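PDB 1RE5: 3-carboxy-cis,cis-muconate cycloisomerase from Pseudomonas putida, which belongs to the fumarase/aspartase superfamily of lyase-fold enzymes, and is a mostly helical protein that assembles from four copies of its chain. Local coordinates for residues 74-79 with 104-109; 114-119 with 217-222; 157-162 with 365-370; 245-250 with 336-341; 262-267 with 353-358. One frame throughout, in Å; residues are numbered along the deposited sequence.

Contact 1. Residues 74-79 with 104-109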
# COMPACT_ATOMS: atom_id res chain seq x y z
N ALA D 74 12.29 14.66 -23.34
CA ALA D 74 11.01 15.31 -23.59
C ALA D 74 10.10 15.37 -22.37
O ALA D 74 9.41 16.37 -22.15
CB ALA D 74 10.30 14.61 -24.73
N GLY D 75 10.08 14.31 -21.58
CA GLY D 75 9.23 14.31 -20.41
C GLY D 75 7.96 13.51 -20.63
O GLY D 75 7.19 13.31 -19.70
N ASN D 76 7.74 13.08 -21.87
CA ASN D 76 6.58 12.27 -22.19
C ASN D 76 6.83 11.52 -23.49
O ASN D 76 7.89 11.63 -24.09
CB ASN D 76 5.30 13.11 -22.29
CG ASN D 76 5.32 14.07 -23.45
OD1 ASN D 76 5.71 13.71 -24.57
ND2 ASN D 76 4.87 15.30 -23.21
N SER D 77 5.84 10.75 -23.93
CA SER D 77 6.00 9.96 -25.14
C SER D 77 5.42 10.61 -26.39
O SER D 77 5.90 10.39 -27.49
CB SER D 77 5.35 8.60 -24.93
OG SER D 77 4.04 8.78 -24.41
N ALA D 78 4.39 11.43 -26.22
CA ALA D 78 3.74 12.08 -27.35
C ALA D 78 4.64 12.93 -28.22
O ALA D 78 4.72 12.70 -29.43
CB ALA D 78 2.56 12.92 -26.87
N ILE D 79 5.33 13.91 -27.64
CA ILE D 79 6.16 14.77 -28.48
C ILE D 79 7.25 14.07 -29.30
O ILE D 79 7.44 14.40 -30.47
CB ILE D 79 6.78 15.99 -27.69
CG1 ILE D 79 8.13 15.63 -27.11
CG2 ILE D 79 5.83 16.47 -26.62
CD1 ILE D 79 8.88 16.83 -26.57
N ALA D 104 -4.04 19.56 -30.68
CA ALA D 104 -4.01 18.61 -29.58
C ALA D 104 -2.75 18.74 -28.73
O ALA D 104 -1.70 19.19 -29.20
CB ALA D 104 -4.12 17.18 -30.13
N THR D 105 -2.87 18.34 -27.47
CA THR D 105 -1.74 18.40 -26.56
C THR D 105 -1.23 16.97 -26.39
O THR D 105 -1.93 16.03 -26.74
CB THR D 105 -2.18 19.04 -25.20
OG1 THR D 105 -1.03 19.25 -24.38
CG2 THR D 105 -3.16 18.15 -24.47
N SER D 106 -0.02 16.82 -25.88
CA SER D 106 0.57 15.49 -25.68
C SER D 106 -0.32 14.52 -24.91
O SER D 106 -0.54 13.37 -25.33
CB SER D 106 1.91 15.62 -24.95
OG SER D 106 2.86 16.31 -25.75
N GLN D 107 -0.86 14.96 -23.77
CA GLN D 107 -1.71 14.09 -22.97
C GLN D 107 -2.95 13.60 -23.73
O GLN D 107 -3.45 12.51 -23.45
CB GLN D 107 -2.12 14.79 -21.67
CG GLN D 107 -2.75 13.82 -20.67
CD GLN D 107 -3.05 14.44 -19.33
OE1 GLN D 107 -3.54 13.77 -18.42
NE2 GLN D 107 -2.78 15.73 -19.20
N ASP D 108 -3.45 14.39 -24.67
CA ASP D 108 -4.62 13.98 -25.44
C ASP D 108 -4.30 12.68 -26.17
O ASP D 108 -5.10 11.74 -26.16
CB ASP D 108 -5.00 15.03 -26.48
CG ASP D 108 -5.53 16.30 -25.86
OD1 ASP D 108 -6.28 16.21 -24.87
OD2 ASP D 108 -5.21 17.39 -26.37
N ALA D 109 -3.12 12.65 -26.79
CA ALA D 109 -2.70 11.47 -27.54
C ALA D 109 -2.39 10.29 -26.62
O ALA D 109 -2.77 9.15 -26.89
CB ALA D 109 -1.48 11.79 -28.38
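A78 and S106 meet through their beta carbons. Both CA-CB bonds point at the opposite segment, and A78 CB lies 3.4 Å from S106 CB. The methyl of A78 lies over the CA-CB base of the serine. S106 OG is turned to one side, next to its own backbone N and anti to its carbonyl carbon (chi1 -65°). That rotation carries the hydroxyl to the CG2 branch of I79, while CD1 of I79 leads away from S106. N76 comes in beside A78. Its ND2 is 3.4 Å from S106 CB, so the amide lies alongside the same serine. The two segments belong to the starts of two helices, 78-92 and 106-142, in the mostly helical fold of the lyase superfamily. G75 has left the preceding helix 64-74 with positive phi. N76 then supplies a capping bond to the next helix: I79 N donates to N76 OD1 at 3.1 Å, with an N-H...O angle of 158°. This bond helps to orient the amide, with ND2 on the serine side. One helical turn after S106, A109 CB comes to 4.5 Å from A78 CB. M110 of helix 106-142 packs on N76, S77 and A78, and F31 of helix 21-40 touches A109. F6 of the second subunit rests on S77.

Contact 2. Residues 114-119 with 217-222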
# COMPACT_ATOMS: atom_id res chain seq x y z
N LEU D 114 -4.13 5.23 -24.50
CA LEU D 114 -4.25 4.31 -23.36
C LEU D 114 -5.67 3.75 -23.34
O LEU D 114 -5.87 2.53 -23.24
CB LEU D 114 -3.99 5.06 -22.04
CG LEU D 114 -3.57 4.33 -20.75
CD1 LEU D 114 -4.11 5.11 -19.55
CD2 LEU D 114 -4.09 2.91 -20.70
N VAL D 115 -6.66 4.64 -23.42
CA VAL D 115 -8.05 4.20 -23.41
C VAL D 115 -8.28 3.17 -24.50
O VAL D 115 -9.02 2.21 -24.30
CB VAL D 115 -9.03 5.36 -23.59
CG1 VAL D 115 -10.44 4.83 -23.77
CG2 VAL D 115 -8.99 6.28 -22.36
N LEU D 116 -7.64 3.35 -25.65
CA LEU D 116 -7.82 2.37 -26.71
C LEU D 116 -7.24 1.03 -26.24
O LEU D 116 -7.86 -0.01 -26.44
CB LEU D 116 -7.14 2.83 -28.01
CG LEU D 116 -7.81 4.02 -28.71
CD1 LEU D 116 -7.06 4.35 -29.99
CD2 LEU D 116 -9.27 3.70 -29.01
N GLN D 117 -6.07 1.07 -25.61
CA GLN D 117 -5.46 -0.17 -25.13
C GLN D 117 -6.33 -0.77 -24.04
O GLN D 117 -6.51 -1.99 -23.97
CB GLN D 117 -4.06 0.09 -24.56
CG GLN D 117 -3.11 0.67 -25.57
CD GLN D 117 -1.73 0.88 -25.01
OE1 GLN D 117 -0.97 -0.07 -24.84
NE2 GLN D 117 -1.41 2.13 -24.70
N LEU D 118 -6.88 0.08 -23.19
CA LEU D 118 -7.73 -0.40 -22.13
C LEU D 118 -8.96 -1.10 -22.68
O LEU D 118 -9.43 -2.09 -22.14
CB LEU D 118 -8.13 0.76 -21.22
CG LEU D 118 -6.99 1.30 -20.36
CD1 LEU D 118 -7.55 2.36 -19.41
CD2 LEU D 118 -6.35 0.17 -19.56
N ARG D 119 -9.50 -0.59 -23.79
CA ARG D 119 -10.67 -1.22 -24.36
C ARG D 119 -10.33 -2.63 -24.84
O ARG D 119 -11.08 -3.57 -24.59
CB ARG D 119 -11.23 -0.38 -25.51
CG ARG D 119 -12.49 -0.99 -26.13
CD ARG D 119 -12.48 -0.78 -27.63
NE ARG D 119 -13.13 0.47 -28.02
CZ ARG D 119 -12.69 1.28 -28.98
NH1 ARG D 119 -11.58 0.98 -29.65
NH2 ARG D 119 -13.37 2.37 -29.27
N LEU D 217 -13.13 7.02 -33.39
CA LEU D 217 -12.50 6.02 -32.53
C LEU D 217 -13.52 5.14 -31.81
O LEU D 217 -13.16 4.24 -31.07
CB LEU D 217 -11.62 6.72 -31.50
CG LEU D 217 -10.40 7.47 -32.07
CD1 LEU D 217 -9.82 8.37 -31.00
CD2 LEU D 217 -9.37 6.46 -32.59
N LYS D 218 -14.80 5.41 -32.03
CA LYS D 218 -15.83 4.63 -31.38
C LYS D 218 -15.73 4.78 -29.86
O LYS D 218 -15.86 3.81 -29.11
CB LYS D 218 -15.71 3.16 -31.77
CG LYS D 218 -16.11 2.87 -33.20
CD LYS D 218 -16.15 1.36 -33.46
CE LYS D 218 -16.60 1.02 -34.87
NZ LYS D 218 -16.61 -0.47 -35.07
N LEU D 219 -15.49 6.01 -29.43
CA LEU D 219 -15.40 6.32 -28.01
C LEU D 219 -16.43 7.39 -27.71
O LEU D 219 -16.79 8.19 -28.58
CB LEU D 219 -14.02 6.88 -27.66
CG LEU D 219 -12.82 5.96 -27.78
CD1 LEU D 219 -11.57 6.75 -27.40
CD2 LEU D 219 -13.00 4.74 -26.89
N THR D 220 -16.91 7.43 -26.47
CA THR D 220 -17.86 8.44 -26.09
C THR D 220 -17.12 9.76 -25.84
O THR D 220 -15.92 9.77 -25.56
CB THR D 220 -18.58 8.03 -24.80
OG1 THR D 220 -19.20 6.76 -25.00
CG2 THR D 220 -19.65 9.06 -24.42
N LEU D 221 -17.84 10.86 -25.96
CA LEU D 221 -17.29 12.17 -25.71
C LEU D 221 -17.71 12.48 -24.26
O LEU D 221 -18.90 12.47 -23.93
CB LEU D 221 -17.91 13.18 -26.68
CG LEU D 221 -17.31 14.58 -26.62
CD1 LEU D 221 -15.87 14.51 -27.08
CD2 LEU D 221 -18.09 15.52 -27.51
N PRO D 222 -16.73 12.73 -23.36
CA PRO D 222 -17.04 13.04 -21.96
C PRO D 222 -17.63 14.44 -21.79
O PRO D 222 -17.52 15.26 -22.69
CB PRO D 222 -15.68 12.92 -21.28
CG PRO D 222 -14.76 13.46 -22.35
CD PRO D 222 -15.28 12.78 -23.60
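R119 reaches from helix 106-142 to the carbonyls of L217 and K218, and these bonds are the polar part of the contact. One nitrogen, NH2, serves both. It donates to L217 O at 2.6 Å with an N-H...O angle of 156°, and it lies in the plane of that carbonyl. It also donates to K218 O at 2.9 Å, but this bond is more bent, at 135°, and NH2 stands above the carbonyl plane. Both oxygens lie at the edge of the guanidinium, close to its plane. The chain of R119 starts with CG anti to the backbone N (chi1 -179°), then bends at its second and third torsions to bring NH2 to them. The bonds fall at the C-terminal end of helix 206-217. K218 has positive phi there and closes a Schellman motif. The positive guanidinium probably interacts favourably with the negative end of the helix dipole.

The apolar part is made by leucine and valine branches. L116 splits its two methyls: CD1 is 4.1 Å from L217 CD2, and CD2 is 4.1 Å from L219 CD1. L116 crosses both leucines at about a right angle. V115 CG1 lies 4.0 Å from L219 CD2, the branch that also runs beside R119 NH2. A34 of helix 21-40 packs on L217. Beyond the contact, T220 shares backbone hydrogen bonds with L188 and L190, after helix 162-187.

Contact 3. Residues 157-162 with 365-370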
# COMPACT_ATOMS: atom_id res chain seq x y z
N ALA D 157 -15.46 -27.91 10.98
CA ALA D 157 -16.77 -27.38 11.32
C ALA D 157 -17.80 -28.23 10.59
O ALA D 157 -17.45 -29.16 9.87
CB ALA D 157 -16.87 -25.93 10.88
N THR D 158 -19.08 -27.89 10.76
CA THR D 158 -20.15 -28.63 10.12
C THR D 158 -19.91 -28.75 8.63
O THR D 158 -19.30 -27.88 8.01
CB THR D 158 -21.51 -27.97 10.35
OG1 THR D 158 -21.38 -26.56 10.13
CG2 THR D 158 -21.99 -28.22 11.77
N PRO D 159 -20.42 -29.83 8.03
CA PRO D 159 -20.29 -30.14 6.61
C PRO D 159 -20.63 -29.02 5.66
O PRO D 159 -21.43 -28.12 5.95
CB PRO D 159 -21.22 -31.34 6.44
CG PRO D 159 -21.16 -32.00 7.75
CD PRO D 159 -21.26 -30.82 8.70
N VAL D 160 -20.03 -29.14 4.48
CA VAL D 160 -20.16 -28.20 3.39
C VAL D 160 -20.05 -29.08 2.13
O VAL D 160 -19.80 -30.28 2.23
CB VAL D 160 -19.00 -27.14 3.52
CG1 VAL D 160 -18.27 -26.94 2.21
CG2 VAL D 160 -19.57 -25.84 4.07
N THR D 161 -20.26 -28.52 0.95
CA THR D 161 -20.19 -29.30 -0.27
C THR D 161 -19.12 -28.66 -1.17
O THR D 161 -18.87 -27.46 -1.07
CB THR D 161 -21.58 -29.29 -0.95
OG1 THR D 161 -21.81 -30.54 -1.58
CG2 THR D 161 -21.67 -28.21 -1.98
N LEU D 162 -18.46 -29.43 -2.03
CA LEU D 162 -17.44 -28.81 -2.88
C LEU D 162 -18.09 -27.80 -3.81
O LEU D 162 -17.52 -26.74 -4.09
CB LEU D 162 -16.66 -29.84 -3.70
CG LEU D 162 -15.61 -29.26 -4.68
CD1 LEU D 162 -14.59 -28.43 -3.90
CD2 LEU D 162 -14.90 -30.37 -5.43
N LEU D 365 -17.62 -35.69 16.11
CA LEU D 365 -17.88 -34.56 16.99
C LEU D 365 -18.35 -33.34 16.22
O LEU D 365 -19.02 -32.46 16.77
CB LEU D 365 -16.61 -34.21 17.78
CG LEU D 365 -16.23 -35.19 18.89
CD1 LEU D 365 -14.90 -34.82 19.50
CD2 LEU D 365 -17.31 -35.18 19.96
N VAL D 366 -18.02 -33.29 14.94
CA VAL D 366 -18.40 -32.17 14.10
C VAL D 366 -19.89 -32.27 13.69
O VAL D 366 -20.47 -31.34 13.12
CB VAL D 366 -17.49 -32.14 12.83
CG1 VAL D 366 -18.15 -32.88 11.68
CG2 VAL D 366 -17.17 -30.71 12.47
N LEU D 367 -20.50 -33.40 14.02
CA LEU D 367 -21.89 -33.65 13.70
C LEU D 367 -22.71 -33.69 14.97
O LEU D 367 -23.90 -34.02 14.94
CB LEU D 367 -22.00 -34.97 12.95
CG LEU D 367 -22.38 -34.94 11.47
CD1 LEU D 367 -21.89 -33.66 10.84
CD2 LEU D 367 -21.80 -36.17 10.76
N ALA D 368 -22.09 -33.37 16.10
CA ALA D 368 -22.79 -33.37 17.38
C ALA D 368 -24.07 -32.54 17.31
O ALA D 368 -25.11 -32.95 17.83
CB ALA D 368 -21.89 -32.82 18.46
N GLU D 369 -23.97 -31.38 16.66
CA GLU D 369 -25.09 -30.46 16.51
C GLU D 369 -26.30 -31.10 15.82
O GLU D 369 -27.43 -30.95 16.28
CB GLU D 369 -24.61 -29.22 15.74
CG GLU D 369 -25.69 -28.23 15.35
CD GLU D 369 -25.17 -27.09 14.50
OE1 GLU D 369 -24.47 -26.21 15.05
OE2 GLU D 369 -25.45 -27.07 13.28
N ALA D 370 -26.05 -31.83 14.73
CA ALA D 370 -27.11 -32.51 13.96
C ALA D 370 -27.88 -33.51 14.83
O ALA D 370 -29.07 -33.75 14.61
CB ALA D 370 -26.50 -33.23 12.76
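A157 meets V366 where a small antiparallel sheet, made of strands 147-152, 155-157 and 159-161, borders the C-terminal helical region of this lyase-family chain. A157 turns its methyl away from the second segment. It is its carbonyl O that lies against V366, facing the CG2 branch, while CG1 stays farther off at 4.2 Å. The chain turns a corner at T158. The methyl of this threonine points to the second segment, with CG2 3.7 Å from V366 O and 3.9 Å from E369 OE2. The side chains of T158 and E369 cross at about a right angle. Their polar ends are engaged apart from each other: T158 OG1 bonds to S196 OG of the third subunit, and E369 OE2 bonds to the hydroxyl of Y430. In T158, OG1 sits between the backbone N and the carbonyl carbon (chi1 46°), and this leaves CG2 as the branch toward V366 and E369. P159 lies in strand 159-161. Its ring meets L367, which lies at the N-cap position of helix 368-378, and the two side chains meet at a slant. L367 CD1 sits at the edge formed by two ring carbons, 3.6 Å from both P159 CG and P159 CD.

Contact 4. Residues 245-250 with 336-341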
# COMPACT_ATOMS: atom_id res chain seq x y z
N GLY D 245 -8.23 -10.28 -6.06
CA GLY D 245 -8.57 -10.72 -4.72
C GLY D 245 -9.40 -11.99 -4.69
O GLY D 245 -9.08 -12.93 -3.96
N SER D 246 -10.46 -12.03 -5.49
CA SER D 246 -11.31 -13.21 -5.51
C SER D 246 -10.56 -14.43 -6.01
O SER D 246 -10.66 -15.49 -5.42
CB SER D 246 -12.56 -12.96 -6.35
OG SER D 246 -13.35 -11.94 -5.76
N LEU D 247 -9.81 -14.29 -7.10
CA LEU D 247 -9.05 -15.42 -7.62
C LEU D 247 -7.97 -15.80 -6.60
O LEU D 247 -7.49 -16.94 -6.58
CB LEU D 247 -8.40 -15.08 -8.96
CG LEU D 247 -9.35 -14.82 -10.14
CD1 LEU D 247 -8.52 -14.57 -11.38
CD2 LEU D 247 -10.30 -16.00 -10.35
N GLY D 248 -7.57 -14.85 -5.77
CA GLY D 248 -6.56 -15.12 -4.76
C GLY D 248 -7.10 -16.03 -3.67
O GLY D 248 -6.39 -16.85 -3.11
N LYS D 249 -8.39 -15.89 -3.38
CA LYS D 249 -9.04 -16.71 -2.37
C LYS D 249 -9.14 -18.12 -2.95
O LYS D 249 -8.90 -19.11 -2.26
CB LYS D 249 -10.44 -16.16 -2.06
CG LYS D 249 -11.19 -16.86 -0.95
CD LYS D 249 -12.25 -17.77 -1.50
CE LYS D 249 -13.24 -18.15 -0.42
NZ LYS D 249 -12.62 -19.02 0.61
N PHE D 250 -9.47 -18.19 -4.23
CA PHE D 250 -9.60 -19.46 -4.91
C PHE D 250 -8.24 -20.17 -4.90
O PHE D 250 -8.15 -21.35 -4.57
CB PHE D 250 -10.12 -19.23 -6.35
CG PHE D 250 -10.28 -20.49 -7.15
CD1 PHE D 250 -11.01 -21.57 -6.65
CD2 PHE D 250 -9.70 -20.60 -8.42
CE1 PHE D 250 -11.15 -22.74 -7.39
CE2 PHE D 250 -9.83 -21.77 -9.17
CZ PHE D 250 -10.55 -22.84 -8.67
N GLY D 336 -2.71 -12.83 -16.14
CA GLY D 336 -2.01 -14.06 -15.84
C GLY D 336 -2.77 -14.90 -14.83
O GLY D 336 -2.73 -16.13 -14.89
N ALA D 337 -3.46 -14.25 -13.89
CA ALA D 337 -4.21 -14.98 -12.87
C ALA D 337 -5.45 -15.62 -13.48
O ALA D 337 -5.78 -16.76 -13.18
CB ALA D 337 -4.61 -14.05 -11.70
N LEU D 338 -6.14 -14.88 -14.35
CA LEU D 338 -7.33 -15.41 -15.00
C LEU D 338 -6.94 -16.65 -15.79
O LEU D 338 -7.61 -17.69 -15.75
CB LEU D 338 -7.92 -14.37 -15.94
CG LEU D 338 -8.89 -13.42 -15.25
CD1 LEU D 338 -9.14 -12.24 -16.15
CD2 LEU D 338 -10.19 -14.15 -14.91
N ARG D 339 -5.83 -16.53 -16.52
CA ARG D 339 -5.33 -17.62 -17.32
C ARG D 339 -5.12 -18.88 -16.51
O ARG D 339 -5.63 -19.95 -16.85
CB ARG D 339 -4.00 -17.23 -17.94
CG ARG D 339 -3.48 -18.31 -18.83
CD ARG D 339 -2.09 -18.01 -19.29
NE ARG D 339 -1.74 -18.79 -20.47
CZ ARG D 339 -0.51 -18.92 -20.95
NH1 ARG D 339 0.50 -18.31 -20.33
NH2 ARG D 339 -0.30 -19.64 -22.04
N GLN D 340 -4.38 -18.75 -15.42
CA GLN D 340 -4.07 -19.87 -14.54
C GLN D 340 -5.29 -20.42 -13.82
O GLN D 340 -5.39 -21.62 -13.61
CB GLN D 340 -3.03 -19.44 -13.52
CG GLN D 340 -2.08 -20.54 -13.16
CD GLN D 340 -1.34 -21.07 -14.37
OE1 GLN D 340 -0.71 -20.32 -15.12
NE2 GLN D 340 -1.42 -22.39 -14.56
N ALA D 341 -6.21 -19.54 -13.44
CA ALA D 341 -7.43 -19.97 -12.75
C ALA D 341 -8.27 -20.85 -13.68
O ALA D 341 -8.93 -21.79 -13.23
CB ALA D 341 -8.25 -18.77 -12.30
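Segments 245-250 and 336-341, parts of helices 231-257 and 319-347, run in roughly the same direction, their axes 10.3 Å apart at closest and inclined at 36°, the CA atoms of L247 and A341 being the closest pair. L247 carries most of the contact, and its two methyls go to different places. CD2 lies 4.0 Å from A341 CB. CD1 enters between A337 and L338: it is 4.0 Å from A337 CB and 3.9 Å from L338 CD2, and it also touches the backbone between these two residues. CG of L247 is anti to the carbonyl carbon (chi1 -66°), which directs it and both methyls toward the other helix. A337 and A341 are one turn apart and point their methyls at L247. L338 starts off away from segment 245-250, but its CD2 branch swings back to L247. F250 approaches by an edge: CE2 is 4.2 Å from A341 O, which lies near the ring plane. The packing is apolar and buried, and belongs to the long helical bundle of the superfamily. L291 of helix 286-307 touches F250, A337 and A341. L132 of helix 106-142 packs on L247 and L338, while L166 and V169 of helix 162-187 flank F250.

Contact 5. Residues 262-267 with 353-358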
# COMPACT_ATOMS: atom_id res chain seq x y z
N ALA D 262 -4.35 -33.08 3.72
CA ALA D 262 -5.76 -32.91 3.29
C ALA D 262 -6.00 -33.75 2.03
O ALA D 262 -6.84 -34.64 2.03
CB ALA D 262 -6.06 -31.47 3.00
N GLY D 263 -5.25 -33.46 0.97
CA GLY D 263 -5.34 -34.19 -0.29
C GLY D 263 -6.73 -34.41 -0.81
O GLY D 263 -7.09 -35.52 -1.17
N GLU D 264 -7.52 -33.35 -0.88
CA GLU D 264 -8.89 -33.48 -1.35
C GLU D 264 -9.09 -32.99 -2.78
O GLU D 264 -9.87 -33.58 -3.53
CB GLU D 264 -9.82 -32.74 -0.40
CG GLU D 264 -9.82 -33.33 0.98
CD GLU D 264 -10.76 -32.61 1.90
OE1 GLU D 264 -11.00 -33.13 3.02
OE2 GLU D 264 -11.26 -31.54 1.52
N VAL D 265 -8.41 -31.92 -3.16
CA VAL D 265 -8.54 -31.38 -4.50
C VAL D 265 -7.14 -31.13 -5.00
O VAL D 265 -6.27 -30.79 -4.22
CB VAL D 265 -9.35 -30.06 -4.49
CG1 VAL D 265 -9.24 -29.36 -5.83
CG2 VAL D 265 -10.82 -30.35 -4.21
N PHE D 266 -6.92 -31.31 -6.30
CA PHE D 266 -5.59 -31.10 -6.85
C PHE D 266 -5.61 -30.36 -8.17
O PHE D 266 -6.58 -30.45 -8.94
CB PHE D 266 -4.91 -32.45 -7.12
CG PHE D 266 -4.78 -33.32 -5.92
CD1 PHE D 266 -3.60 -33.34 -5.19
CD2 PHE D 266 -5.83 -34.14 -5.53
CE1 PHE D 266 -3.47 -34.15 -4.09
CE2 PHE D 266 -5.71 -34.96 -4.42
CZ PHE D 266 -4.52 -34.97 -3.70
N GLU D 267 -4.53 -29.63 -8.44
CA GLU D 267 -4.39 -28.92 -9.69
C GLU D 267 -4.13 -30.00 -10.74
O GLU D 267 -3.63 -31.07 -10.43
CB GLU D 267 -3.18 -28.00 -9.64
CG GLU D 267 -3.44 -26.66 -9.03
CD GLU D 267 -2.22 -25.78 -9.12
OE1 GLU D 267 -1.49 -25.89 -10.12
OE2 GLU D 267 -2.00 -24.98 -8.19
N ALA D 353 -13.45 -39.67 -1.81
CA ALA D 353 -13.23 -40.69 -0.77
C ALA D 353 -12.36 -40.13 0.35
O ALA D 353 -12.63 -40.39 1.53
CB ALA D 353 -12.58 -41.92 -1.38
N ARG D 354 -11.32 -39.39 -0.02
CA ARG D 354 -10.43 -38.77 0.96
C ARG D 354 -11.20 -37.69 1.74
O ARG D 354 -10.97 -37.51 2.95
CB ARG D 354 -9.22 -38.16 0.25
CG ARG D 354 -8.24 -37.49 1.17
CD ARG D 354 -7.89 -38.37 2.34
NE ARG D 354 -6.95 -37.71 3.25
CZ ARG D 354 -5.69 -37.43 2.94
NH1 ARG D 354 -5.20 -37.76 1.75
NH2 ARG D 354 -4.92 -36.80 3.83
N MET D 355 -12.12 -37.00 1.07
CA MET D 355 -12.93 -35.98 1.73
C MET D 355 -13.81 -36.66 2.79
O MET D 355 -14.02 -36.11 3.87
CB MET D 355 -13.82 -35.25 0.73
CG MET D 355 -13.11 -34.58 -0.41
SD MET D 355 -14.33 -33.66 -1.35
CE MET D 355 -13.30 -32.57 -2.33
N ARG D 356 -14.33 -37.84 2.46
CA ARG D 356 -15.16 -38.60 3.39
C ARG D 356 -14.34 -38.99 4.60
O ARG D 356 -14.76 -38.82 5.75
CB ARG D 356 -15.68 -39.89 2.74
CG ARG D 356 -16.99 -39.77 1.99
CD ARG D 356 -18.19 -39.79 2.94
NE ARG D 356 -19.47 -39.69 2.23
CZ ARG D 356 -20.67 -39.73 2.82
NH1 ARG D 356 -20.77 -39.87 4.14
NH2 ARG D 356 -21.78 -39.61 2.09
N ARG D 357 -13.15 -39.51 4.33
CA ARG D 357 -12.23 -39.96 5.36
C ARG D 357 -11.86 -38.81 6.29
O ARG D 357 -11.87 -38.96 7.52
CB ARG D 357 -10.98 -40.53 4.70
CG ARG D 357 -10.40 -41.76 5.37
CD ARG D 357 -9.25 -42.31 4.53
NE ARG D 357 -9.67 -42.55 3.15
CZ ARG D 357 -8.93 -42.28 2.07
NH1 ARG D 357 -7.71 -41.75 2.21
NH2 ARG D 357 -9.42 -42.50 0.85
N ASN D 358 -11.53 -37.65 5.72
CA ASN D 358 -11.17 -36.49 6.52
C ASN D 358 -12.33 -36.04 7.38
O ASN D 358 -12.13 -35.52 8.48
CB ASN D 358 -10.73 -35.34 5.62
CG ASN D 358 -9.43 -35.61 4.90
OD1 ASN D 358 -8.66 -36.50 5.27
ND2 ASN D 358 -9.16 -34.83 3.86
O HOH W 1 -13.50 -33.21 3.94
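E264 OE1 is gripped by N358 and by a water. N358 ND2 donates to it at 2.6 Å, nearly straight at 171°. The carboxylate receives this bond on its anti side, and the two flat groups are nearly coplanar, 23° apart. The water donates to OE1 at 2.7 Å and to M355 O at 2.9 Å, so it ties the carboxylate to the helix backbone. N358 ND2 has a second acceptor, A262 O, at 3.0 Å. N358 OD1 accepts from R354 NE at 2.9 Å. With three bonds on the amide, its rotation is fixed. R354 bends at its second torsion (chi2 49°), and A262 O stands over the centre of one face of its guanidinium. This is a face contact, and no hydrogen bond joins R354 to that oxygen. G263 has positive phi and brings its carbonyl to R354 CG. M355 packs on E264 and on V265 of the strand: CG lies 3.8 Å from E264 CB, and CE 3.8 Å from V265 CG2. The ion pair of E264 is made outside the two segments, where OE2 forms a salt bridge with R151 of strand 147-152. Segment 262-267 follows helix 231-257 and includes strand 265-266, which pairs antiparallel with strand 349-350 just ahead of helix 352-359. L148 of strand 147-152 packs on both E264 and M355.

How the contacts relate
Contact 4 lies near the centre of the chain and is purely apolar helix packing, whereas the other four lie farther out. Contacts 1 and 2 share helix 106-142, their centres about 17 Å apart. Contact 1 brings together helix starts, while contact 2 is a helix-end grip and is only partly buried. Contacts 3 and 5 lie across the chain's centre from them, where short strands meet helices. They touch: L162 packs on M355 and V265. Contact 5 is rich in polar bonds, whereas contact 3 has none between its segments. Contact 5 is nested in the chain loop that contact 3 closes. Contacts 2, 3 and 4 also reach the third subunit.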